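Local coordinates for protein putative fimbrial subunit (PDB 4HSQ) that serves as a major pilin, SpaD, probably the repeating shaft subunit of an adhesive surface pilus, and carries an internal, slow-forming isopeptide bond and a bound calcium ion, at residues Ile244-Ala249 against Val263-Glu268; Lys55-Lys60 against Ser102-Val107; Thr39-Glu44 against Val124-Pro129. All blocks are in the same frame, centred on the assembly; numbering follows the deposited sequence.

Contact 1: Ile244-Ala249 against Val263-Glu268. With CA (calcium ion), chain B.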
loop_
_atom_site.group_PDB
_atom_site.type_symbol
_atom_site.label_atom_id
_atom_site.label_comp_id
_atom_site.label_asym_id
_atom_site.label_seq_id
_atom_site.Cartn_x
_atom_site.Cartn_y
_atom_site.Cartn_z
ATOM N N ILE A 244 -7.443 -17.431 -3.276
ATOM C CA ILE A 244 -6.053 -17.278 -2.854
ATOM C C ILE A 244 -6.007 -16.777 -1.412
ATOM O O ILE A 244 -6.578 -15.719 -1.129
ATOM C CB ILE A 244 -5.349 -16.266 -3.815
ATOM C CG1 ILE A 244 -5.399 -16.712 -5.299
ATOM C CG2 ILE A 244 -3.924 -15.941 -3.374
ATOM C CD1 ILE A 244 -4.647 -17.956 -5.617
ATOM N N GLU A 245 -5.263 -17.476 -0.540
ATOM C CA GLU A 245 -5.009 -17.052 0.858
ATOM C C GLU A 245 -3.756 -16.183 0.807
ATOM O O GLU A 245 -2.629 -16.693 0.864
ATOM C CB GLU A 245 -4.814 -18.258 1.817
ATOM C CG GLU A 245 -5.938 -19.281 1.807
ATOM C CD GLU A 245 -6.136 -20.084 3.085
ATOM O OE1 GLU A 245 -7.116 -20.862 3.140
ATOM O OE2 GLU A 245 -5.328 -19.931 4.032
ATOM N N PHE A 246 -3.948 -14.891 0.576
ATOM C CA PHE A 246 -2.848 -13.958 0.323
ATOM C C PHE A 246 -2.342 -13.270 1.600
ATOM O O PHE A 246 -2.374 -12.057 1.749
ATOM C CB PHE A 246 -3.308 -12.962 -0.740
ATOM C CG PHE A 246 -2.189 -12.360 -1.541
ATOM C CD1 PHE A 246 -1.462 -13.132 -2.444
ATOM C CD2 PHE A 246 -1.850 -11.023 -1.385
ATOM C CE1 PHE A 246 -0.421 -12.564 -3.193
ATOM C CE2 PHE A 246 -0.805 -10.468 -2.117
ATOM C CZ PHE A 246 -0.125 -11.229 -3.038
ATOM N N THR A 247 -1.768 -14.076 2.483
ATOM C CA THR A 247 -1.222 -13.626 3.768
ATOM C C THR A 247 0.297 -13.510 3.707
ATOM O O THR A 247 0.942 -14.163 2.884
ATOM C CB THR A 247 -1.633 -14.575 4.895
ATOM O OG1 THR A 247 -0.961 -15.826 4.693
ATOM C CG2 THR A 247 -3.163 -14.766 4.976
ATOM N N ARG A 248 0.867 -12.689 4.583
ATOM C CA ARG A 248 2.323 -12.558 4.705
ATOM C C ARG A 248 3.025 -13.929 4.796
ATOM O O ARG A 248 4.017 -14.168 4.091
ATOM C CB ARG A 248 2.669 -11.738 5.961
ATOM C CG ARG A 248 2.341 -10.239 5.837
ATOM C CD ARG A 248 2.580 -9.522 7.146
ATOM N NE ARG A 248 1.721 -10.006 8.226
ATOM C CZ ARG A 248 1.926 -9.739 9.512
ATOM N NH1 ARG A 248 2.943 -8.969 9.883
ATOM N NH2 ARG A 248 1.128 -10.248 10.434
ATOM N N ALA A 249 2.523 -14.820 5.675
ATOM C CA ALA A 249 3.110 -16.148 5.899
ATOM C C ALA A 249 3.033 -17.017 4.642
ATOM O O ALA A 249 4.048 -17.657 4.288
ATOM C CB ALA A 249 2.429 -16.842 7.063
ATOM N N VAL A 263 8.492 -12.925 -1.826
ATOM C CA VAL A 263 7.594 -11.764 -2.029
ATOM C C VAL A 263 6.461 -12.126 -3.024
ATOM O O VAL A 263 5.642 -11.264 -3.379
ATOM C CB VAL A 263 8.344 -10.460 -2.480
ATOM C CG1 VAL A 263 9.400 -10.041 -1.465
ATOM C CG2 VAL A 263 8.976 -10.607 -3.881
ATOM N N THR A 264 6.450 -13.380 -3.492
ATOM C CA THR A 264 5.508 -13.875 -4.500
ATOM C C THR A 264 4.782 -15.122 -4.034
ATOM O O THR A 264 5.393 -16.063 -3.539
ATOM C CB THR A 264 6.254 -14.204 -5.827
ATOM O OG1 THR A 264 7.133 -13.119 -6.153
ATOM C CG2 THR A 264 5.297 -14.481 -7.010
ATOM N N LEU A 265 3.490 -15.138 -4.264
ATOM C CA LEU A 265 2.675 -16.311 -4.066
ATOM C C LEU A 265 2.452 -16.854 -5.455
ATOM O O LEU A 265 2.091 -16.085 -6.338
ATOM C CB LEU A 265 1.369 -15.973 -3.369
ATOM C CG LEU A 265 0.546 -17.178 -2.901
ATOM C CD1 LEU A 265 -0.096 -16.878 -1.562
ATOM C CD2 LEU A 265 -0.537 -17.519 -3.898
ATOM N N VAL A 266 2.691 -18.148 -5.659
ATOM C CA VAL A 266 2.516 -18.800 -6.956
ATOM C C VAL A 266 1.272 -19.678 -6.881
ATOM O O VAL A 266 1.150 -20.530 -5.998
ATOM C CB VAL A 266 3.768 -19.621 -7.427
ATOM C CG1 VAL A 266 3.510 -20.320 -8.762
ATOM C CG2 VAL A 266 5.011 -18.760 -7.515
ATOM N N SER A 267 0.355 -19.453 -7.803
ATOM C CA SER A 267 -0.896 -20.200 -7.930
ATOM C C SER A 267 -0.872 -21.023 -9.220
ATOM O O SER A 267 -0.837 -20.417 -10.288
ATOM C CB SER A 267 -2.073 -19.224 -7.967
ATOM O OG SER A 267 -3.309 -19.915 -8.082
ATOM N N GLU A 268 -0.897 -22.378 -9.136
ATOM C CA GLU A 268 -0.933 -23.255 -10.333
ATOM C C GLU A 268 -2.349 -23.605 -10.621
ATOM O O GLU A 268 -3.042 -24.065 -9.717
ATOM C CB GLU A 268 -0.121 -24.551 -10.160
ATOM C CG GLU A 268 1.374 -24.362 -10.123
ATOM C CD GLU A 268 2.204 -25.609 -10.368
ATOM O OE1 GLU A 268 1.690 -26.734 -10.167
ATOM O OE2 GLU A 268 3.387 -25.450 -10.741
HETATM CA CA CA B . 6.474 -17.268 -1.990
HETATM O O HOH W 1 4.348 -18.447 -1.503
#
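Ile-244 lies opposite Ser-267 and Phe-246 opposite Leu-265, so the two backbones run in opposite senses, but with CA atoms 7.8 Å and 7.4 Å apart they stand too far off to pair, and no hydrogen bond crosses. Leu-265 does most of the bridging. Its CG stands anti to the backbone N (chi1 -170°), which sends its two methyl branches to different neighbours. On one branch, CD2 of Leu-265 comes 3.8 Å from CG2 of Ile-244; on the other, CD1 of Leu-265 rests 3.5 Å from the carbonyl O of Glu-245. Nearer the backbone, Leu-265 CB meets the Phe-246 ring at CE1, 3.9 Å away, in an oblique approach. One step along, the CD1 methyl of Ile-244 reaches Ser-267 and lies 3.4 Å from its OG. Leu-225 of strand 222-229 touches both of these residues.

Phe-246 is the centre of an inverse gamma turn, which takes the chain from strand 241-244 to the short helix 248-252; Thr-247 caps that helix with OG1 on the backbone N of Lys-250. Across the contact, Thr-264 turns its side chain away, and its carbonyl O binds the calcium ion at 2.2 Å. Water 1 is a further ligand, and Ile-251 O, Glu-253 O, Asp-261 O and Asp-260 OD1 complete the site. The chemistry therefore divides: between the segments, cohesion is by van der Waals contact between two sheets of the prealbumin-like domain, while the calcium ion draws the connecting loop onto the start of strand 264-271 through oxygen ligands, most of them backbone carbonyls.

Contact 2: Lys55-Lys60 against Ser102-Val107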
loop_
_atom_site.group_PDB
_atom_site.type_symbol
_atom_site.label_atom_id
_atom_site.label_comp_id
_atom_site.label_asym_id
_atom_site.label_seq_id
_atom_site.Cartn_x
_atom_site.Cartn_y
_atom_site.Cartn_z
ATOM N N LYS A 55 0.086 13.992 -2.801
ATOM C CA LYS A 55 -0.286 15.321 -2.311
ATOM C C LYS A 55 -0.548 15.296 -0.838
ATOM O O LYS A 55 -0.822 14.239 -0.261
ATOM C CB LYS A 55 -1.588 15.813 -3.033
ATOM C CG LYS A 55 -2.836 14.921 -2.791
ATOM C CD LYS A 55 -4.134 15.523 -3.337
ATOM C CE LYS A 55 -5.305 14.576 -3.121
ATOM N NZ LYS A 55 -5.369 13.490 -4.150
ATOM N N VAL A 56 -0.534 16.492 -0.233
ATOM C CA VAL A 56 -0.970 16.682 1.140
ATOM C C VAL A 56 -2.479 16.785 1.036
ATOM O O VAL A 56 -2.958 17.450 0.111
ATOM C CB VAL A 56 -0.317 17.953 1.771
ATOM C CG1 VAL A 56 -0.989 18.337 3.105
ATOM C CG2 VAL A 56 1.198 17.771 1.945
ATOM N N THR A 57 -3.226 16.101 1.903
ATOM C CA THR A 57 -4.697 16.165 1.866
ATOM C C THR A 57 -5.191 17.070 2.997
ATOM O O THR A 57 -6.227 17.731 2.856
ATOM C CB THR A 57 -5.335 14.767 1.947
ATOM O OG1 THR A 57 -5.000 14.196 3.187
ATOM C CG2 THR A 57 -4.881 13.830 0.839
ATOM N N GLU A 58 -4.454 17.115 4.117
ATOM C CA GLU A 58 -4.869 17.991 5.218
ATOM C C GLU A 58 -3.737 18.311 6.153
ATOM O O GLU A 58 -2.929 17.448 6.473
ATOM C CB GLU A 58 -6.023 17.343 6.032
ATOM C CG GLU A 58 -6.510 18.176 7.204
ATOM C CD GLU A 58 -7.552 17.418 7.994
ATOM O OE1 GLU A 58 -7.166 16.531 8.787
ATOM O OE2 GLU A 58 -8.757 17.665 7.769
ATOM N N VAL A 59 -3.696 19.572 6.590
ATOM C CA VAL A 59 -2.818 20.081 7.642
ATOM C C VAL A 59 -3.754 20.761 8.642
ATOM O O VAL A 59 -4.511 21.649 8.250
ATOM C CB VAL A 59 -1.673 21.024 7.185
ATOM C CG1 VAL A 59 -0.795 21.367 8.372
ATOM C CG2 VAL A 59 -0.823 20.386 6.089
ATOM N N LYS A 60 -3.744 20.319 9.901
ATOM C CA LYS A 60 -4.609 20.888 10.941
ATOM C C LYS A 60 -3.821 21.316 12.166
ATOM O O LYS A 60 -2.894 20.615 12.574
ATOM C CB LYS A 60 -5.639 19.839 11.404
ATOM C CG LYS A 60 -6.933 19.785 10.633
ATOM C CD LYS A 60 -7.840 18.695 11.211
ATOM C CE LYS A 60 -8.914 19.221 12.125
ATOM N NZ LYS A 60 -9.870 18.152 12.512
ATOM N N SER A 102 -1.728 18.001 12.949
ATOM C CA SER A 102 -2.030 16.814 12.177
ATOM C C SER A 102 -1.675 17.025 10.736
ATOM O O SER A 102 -1.942 18.087 10.182
ATOM C CB SER A 102 -3.509 16.454 12.306
ATOM O OG SER A 102 -3.775 15.192 11.714
ATOM N N LEU A 103 -1.085 16.002 10.121
ATOM C CA LEU A 103 -0.759 16.044 8.702
ATOM C C LEU A 103 -1.216 14.760 8.065
ATOM O O LEU A 103 -0.777 13.701 8.486
ATOM C CB LEU A 103 0.770 16.251 8.454
ATOM C CG LEU A 103 1.278 15.914 7.022
ATOM C CD1 LEU A 103 0.744 16.926 5.981
ATOM C CD2 LEU A 103 2.807 15.813 6.958
ATOM N N THR A 104 -2.034 14.856 7.012
ATOM C CA THR A 104 -2.436 13.678 6.246
ATOM C C THR A 104 -1.970 13.876 4.821
ATOM O O THR A 104 -2.206 14.938 4.219
ATOM C CB THR A 104 -3.968 13.403 6.309
ATOM O OG1 THR A 104 -4.328 13.164 7.670
ATOM C CG2 THR A 104 -4.361 12.139 5.498
ATOM N N PHE A 105 -1.318 12.852 4.267
ATOM C CA PHE A 105 -0.859 12.960 2.887
ATOM C C PHE A 105 -1.061 11.632 2.198
ATOM O O PHE A 105 -1.163 10.580 2.844
ATOM C CB PHE A 105 0.595 13.455 2.783
ATOM C CG PHE A 105 1.632 12.511 3.355
ATOM C CD1 PHE A 105 2.303 11.614 2.536
ATOM C CD2 PHE A 105 2.023 12.606 4.695
ATOM C CE1 PHE A 105 3.259 10.740 3.069
ATOM C CE2 PHE A 105 2.973 11.731 5.225
ATOM C CZ PHE A 105 3.591 10.812 4.410
ATOM N N GLU A 106 -1.084 11.692 0.880
ATOM C CA GLU A 106 -1.372 10.568 0.034
ATOM C C GLU A 106 -0.167 10.107 -0.747
ATOM O O GLU A 106 0.617 10.919 -1.242
ATOM C CB GLU A 106 -2.500 11.004 -0.891
ATOM C CG GLU A 106 -3.066 9.943 -1.808
ATOM C CD GLU A 106 -4.016 10.592 -2.794
ATOM O OE1 GLU A 106 -5.117 11.009 -2.372
ATOM O OE2 GLU A 106 -3.631 10.747 -3.971
ATOM N N VAL A 107 -0.042 8.771 -0.878
ATOM C CA VAL A 107 1.025 8.096 -1.627
ATOM C C VAL A 107 0.442 6.981 -2.474
ATOM O O VAL A 107 -0.706 6.545 -2.243
ATOM C CB VAL A 107 2.124 7.514 -0.656
ATOM C CG1 VAL A 107 2.877 8.620 0.092
ATOM C CG2 VAL A 107 1.544 6.480 0.321
HETATM O O HOH W 2 -4.678 15.563 9.069
#
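Glu-106 reaches across to Lys-55, and its side chain can be followed outward atom by atom. CB of Glu-106 sits 3.7 Å from the carbonyl O of Lys-55 and 4.1 Å from the CG2 methyl of Thr-57. With CG anti to the backbone N (chi1 -175°) and the chain extended beyond it, the carboxylate is carried out until Glu-106 CD lies 3.5 Å from NZ of Lys-55, whose chain bends only at its last torsion to meet it. Lys-55 NZ makes a salt bridge to Glu-106 OE1 at 3.1 Å, arriving on the syn side but 31° out of the carboxylate plane; its second bond, to Glu-106 OE2 at 3.3 Å, is weak.

Further along the same face, water 2 draws three side chains together: it donates to Glu-58 OE1 and is hydrogen-bonded to Ser-102 OG and Thr-104 OG1. These two hydroxyls have further partners on strand 20-28, Lys-26 and Thr-24. The other face is apolar. There Leu-103 CD1 packs 3.6 Å from Val-56 CG1 and touches Val-59 CG2, and with Phe-105 these residues look toward strands 71-73 and 82-87 of the opposing sheet.

The backbones are antiparallel, at 158°, but the pairing slips by one residue at Thr-57. Thr-104 O accepts two amides, Thr-57 N at 2.8 Å and Glu-58 N at 3.1 Å, both coming from the same face of its carbonyl plane. Glu-58 O takes Thr-104 N in return, and beyond the bulge regular pairing resumes with Val-59 opposite Leu-103 and Lys-60 opposite Ser-102. Two consecutive residues set against one on the partner strand make a classic beta bulge, here in the middle of an antiparallel sheet that forms one layer of the beta sandwich of the Sgo0707 N2 adhesin-type domain.

Contact 3: Thr39-Glu44 against Val124-Pro129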
loop_
_atom_site.group_PDB
_atom_site.type_symbol
_atom_site.label_atom_id
_atom_site.label_comp_id
_atom_site.label_asym_id
_atom_site.label_seq_id
_atom_site.Cartn_x
_atom_site.Cartn_y
_atom_site.Cartn_z
ATOM N N THR A 39 7.909 29.957 16.254
ATOM C CA THR A 39 8.712 30.536 15.173
ATOM C C THR A 39 9.061 29.523 14.077
ATOM O O THR A 39 9.440 29.936 12.984
ATOM C CB THR A 39 9.991 31.197 15.717
ATOM O OG1 THR A 39 10.846 30.202 16.289
ATOM C CG2 THR A 39 9.695 32.339 16.711
ATOM N N ALA A 40 8.953 28.214 14.364
ATOM C CA ALA A 40 9.214 27.170 13.368
ATOM C C ALA A 40 8.526 25.880 13.750
ATOM O O ALA A 40 8.510 25.494 14.910
ATOM C CB ALA A 40 10.713 26.933 13.197
ATOM N N PHE A 41 7.939 25.211 12.762
ATOM C CA PHE A 41 7.304 23.910 12.927
ATOM C C PHE A 41 7.283 23.226 11.580
ATOM O O PHE A 41 6.815 23.821 10.612
ATOM C CB PHE A 41 5.865 24.033 13.477
ATOM C CG PHE A 41 5.298 22.717 13.953
ATOM C CD1 PHE A 41 4.792 21.789 13.048
ATOM C CD2 PHE A 41 5.305 22.387 15.300
ATOM C CE1 PHE A 41 4.310 20.554 13.483
ATOM C CE2 PHE A 41 4.822 21.148 15.736
ATOM C CZ PHE A 41 4.325 20.243 14.823
ATOM N N ARG A 42 7.777 21.990 11.504
ATOM C CA ARG A 42 7.712 21.233 10.256
ATOM C C ARG A 42 7.584 19.726 10.515
ATOM O O ARG A 42 7.908 19.239 11.596
ATOM C CB ARG A 42 8.917 21.528 9.336
ATOM C CG ARG A 42 10.265 20.922 9.786
ATOM C CD ARG A 42 11.391 21.452 8.917
ATOM N NE ARG A 42 12.655 20.752 9.174
ATOM C CZ ARG A 42 13.611 21.194 9.986
ATOM N NH1 ARG A 42 13.451 22.331 10.655
ATOM N NH2 ARG A 42 14.728 20.499 10.145
ATOM N N PHE A 43 7.058 19.011 9.518
ATOM C CA PHE A 43 7.001 17.560 9.500
ATOM C C PHE A 43 7.980 17.103 8.488
ATOM O O PHE A 43 8.029 17.678 7.405
ATOM C CB PHE A 43 5.592 17.042 9.103
ATOM C CG PHE A 43 4.412 17.609 9.839
ATOM C CD1 PHE A 43 3.758 16.864 10.813
ATOM C CD2 PHE A 43 3.883 18.853 9.488
ATOM C CE1 PHE A 43 2.617 17.365 11.458
ATOM C CE2 PHE A 43 2.734 19.349 10.125
ATOM C CZ PHE A 43 2.101 18.592 11.094
ATOM N N GLU A 44 8.710 16.019 8.779
ATOM C CA GLU A 44 9.638 15.424 7.828
ATOM C C GLU A 44 9.348 13.959 7.745
ATOM O O GLU A 44 9.033 13.356 8.762
ATOM C CB GLU A 44 11.103 15.680 8.222
ATOM C CG GLU A 44 11.512 17.102 7.892
ATOM C CD GLU A 44 12.995 17.400 7.946
ATOM O OE1 GLU A 44 13.789 16.455 8.145
ATOM O OE2 GLU A 44 13.360 18.587 7.798
ATOM N N VAL A 124 8.736 15.376 13.695
ATOM C CA VAL A 124 8.198 16.717 13.791
ATOM C C VAL A 124 9.347 17.511 14.427
ATOM O O VAL A 124 9.978 17.039 15.382
ATOM C CB VAL A 124 6.814 16.887 14.475
ATOM C CG1 VAL A 124 5.768 15.970 13.838
ATOM C CG2 VAL A 124 6.885 16.673 15.977
ATOM N N ILE A 125 9.728 18.597 13.792
ATOM C CA ILE A 125 10.867 19.418 14.218
ATOM C C ILE A 125 10.354 20.835 14.409
ATOM O O ILE A 125 9.756 21.426 13.496
ATOM C CB ILE A 125 12.057 19.318 13.199
ATOM C CG1 ILE A 125 12.413 17.824 12.908
ATOM C CG2 ILE A 125 13.303 20.078 13.720
ATOM C CD1 ILE A 125 13.160 17.525 11.587
ATOM N N PHE A 126 10.579 21.393 15.610
ATOM C CA PHE A 126 10.109 22.744 15.875
ATOM C C PHE A 126 11.034 23.489 16.824
ATOM O O PHE A 126 11.841 22.877 17.510
ATOM C CB PHE A 126 8.688 22.691 16.474
ATOM C CG PHE A 126 8.566 21.896 17.762
ATOM C CD1 PHE A 126 8.827 22.488 18.994
ATOM C CD2 PHE A 126 8.109 20.582 17.746
ATOM C CE1 PHE A 126 8.699 21.760 20.181
ATOM C CE2 PHE A 126 7.947 19.865 18.937
ATOM C CZ PHE A 126 8.247 20.459 20.147
ATOM N N ASN A 127 10.861 24.809 16.900
ATOM C CA ASN A 127 11.586 25.637 17.856
ATOM C C ASN A 127 10.711 25.777 19.084
ATOM O O ASN A 127 9.539 26.123 18.954
ATOM C CB ASN A 127 11.920 27.014 17.259
ATOM C CG ASN A 127 12.988 27.000 16.181
ATOM O OD1 ASN A 127 13.725 26.027 15.999
ATOM N ND2 ASN A 127 13.101 28.099 15.446
ATOM N N ASN A 128 11.238 25.426 20.260
ATOM C CA ASN A 128 10.493 25.594 21.515
ATOM C C ASN A 128 10.509 27.095 21.843
ATOM O O ASN A 128 11.592 27.645 22.043
ATOM C CB ASN A 128 11.110 24.748 22.632
ATOM C CG ASN A 128 10.238 24.683 23.862
ATOM O OD1 ASN A 128 9.807 25.699 24.397
ATOM N ND2 ASN A 128 9.925 23.484 24.313
ATOM N N PRO A 129 9.363 27.795 21.850
ATOM C CA PRO A 129 9.398 29.252 22.076
ATOM C C PRO A 129 9.886 29.683 23.458
ATOM O O PRO A 129 10.262 30.839 23.628
ATOM C CB PRO A 129 7.939 29.685 21.887
ATOM C CG PRO A 129 7.255 28.551 21.220
ATOM C CD PRO A 129 7.981 27.317 21.630
HETATM O O HOH W 3 9.196 28.878 18.492
HETATM O O HOH W 4 11.168 23.456 12.284
#
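Arg-42 and Ile-125 form a hydrogen-bonded antiparallel pair, and the arginine folds back over its partner. Its CG is placed between the backbone N and the carbonyl carbon (chi1 73°), from where the extended chain carries the guanidinium across Ile-125 until the CG2 methyl lies over one of its faces, offset toward the rim. Glu-44 fixes the rotation of that group: Arg-42 NE donates to Glu-44 OE2 at 2.7 Å, with the oxygen in the guanidinium plane, although the donor stands above the plane of the carboxylate. CD1 of Ile-125 slips beneath this ion pair, 3.6 Å from Glu-44 CD. The other carboxylate oxygen, OE1, forms a salt bridge to Lys-82.

On the other face of the sheet the aromatic side chains take different torsions. Phe-41 has CG anti to its N (chi1 -167°), whereas Phe-126 places its CG between N and the carbonyl carbon and carries its ring away. The ring planes of Phe-41 and Phe-126 are about 5° from parallel, yet a large offset, 5.8 Å between centroids, leaves little stacking; the closer meeting is Phe-41 CD2 against Phe-126 CB at 3.6 Å. Phe-43 runs alongside Val-124, with its CD1 3.7 Å from Val-124 CG1, and one face of its ring receives Phe-41 CE1.

At the far end of the pairing, Asn-127 ND2 donates to Thr-39 OG1 at 3.2 Å, in the amide plane, and water 3 spans Thr-39 N and Asn-127 O. Ile-125 O takes Arg-42 N at 2.9 Å as well as a proton of water 4. The chemistry implies a two-faced sheet: a buried, aromatic-rich side for the domain core, and an outer side where Arg-42 and Glu-44 roof Ile-125, and Lys-82 gives the carboxylate a second positive partner that probably helps to hold it ionised.

Overall arrangement
From the N terminus, the chain first meets the first segment of contact 3, 39-44, then that of contact 2, 55-60. Contact 2 closes at 102-107 and contact 3 only at 124-129, so the smaller loop lies wholly within the larger. They belong to the two facing sheets of the N-terminal domain, with centres about 17 Å apart, and touch where Phe-43 CE1 packs 3.7 Å from Leu-103 CB. Contact 1 follows in series, closing a short calcium-binding loop in the next domain, on the opposite side of the chain's centre. Strand 142-155, running from one domain into the next, pairs with 117-127 and 264-271, joining the 124-129 side of contact 3 to 263-268 of contact 1.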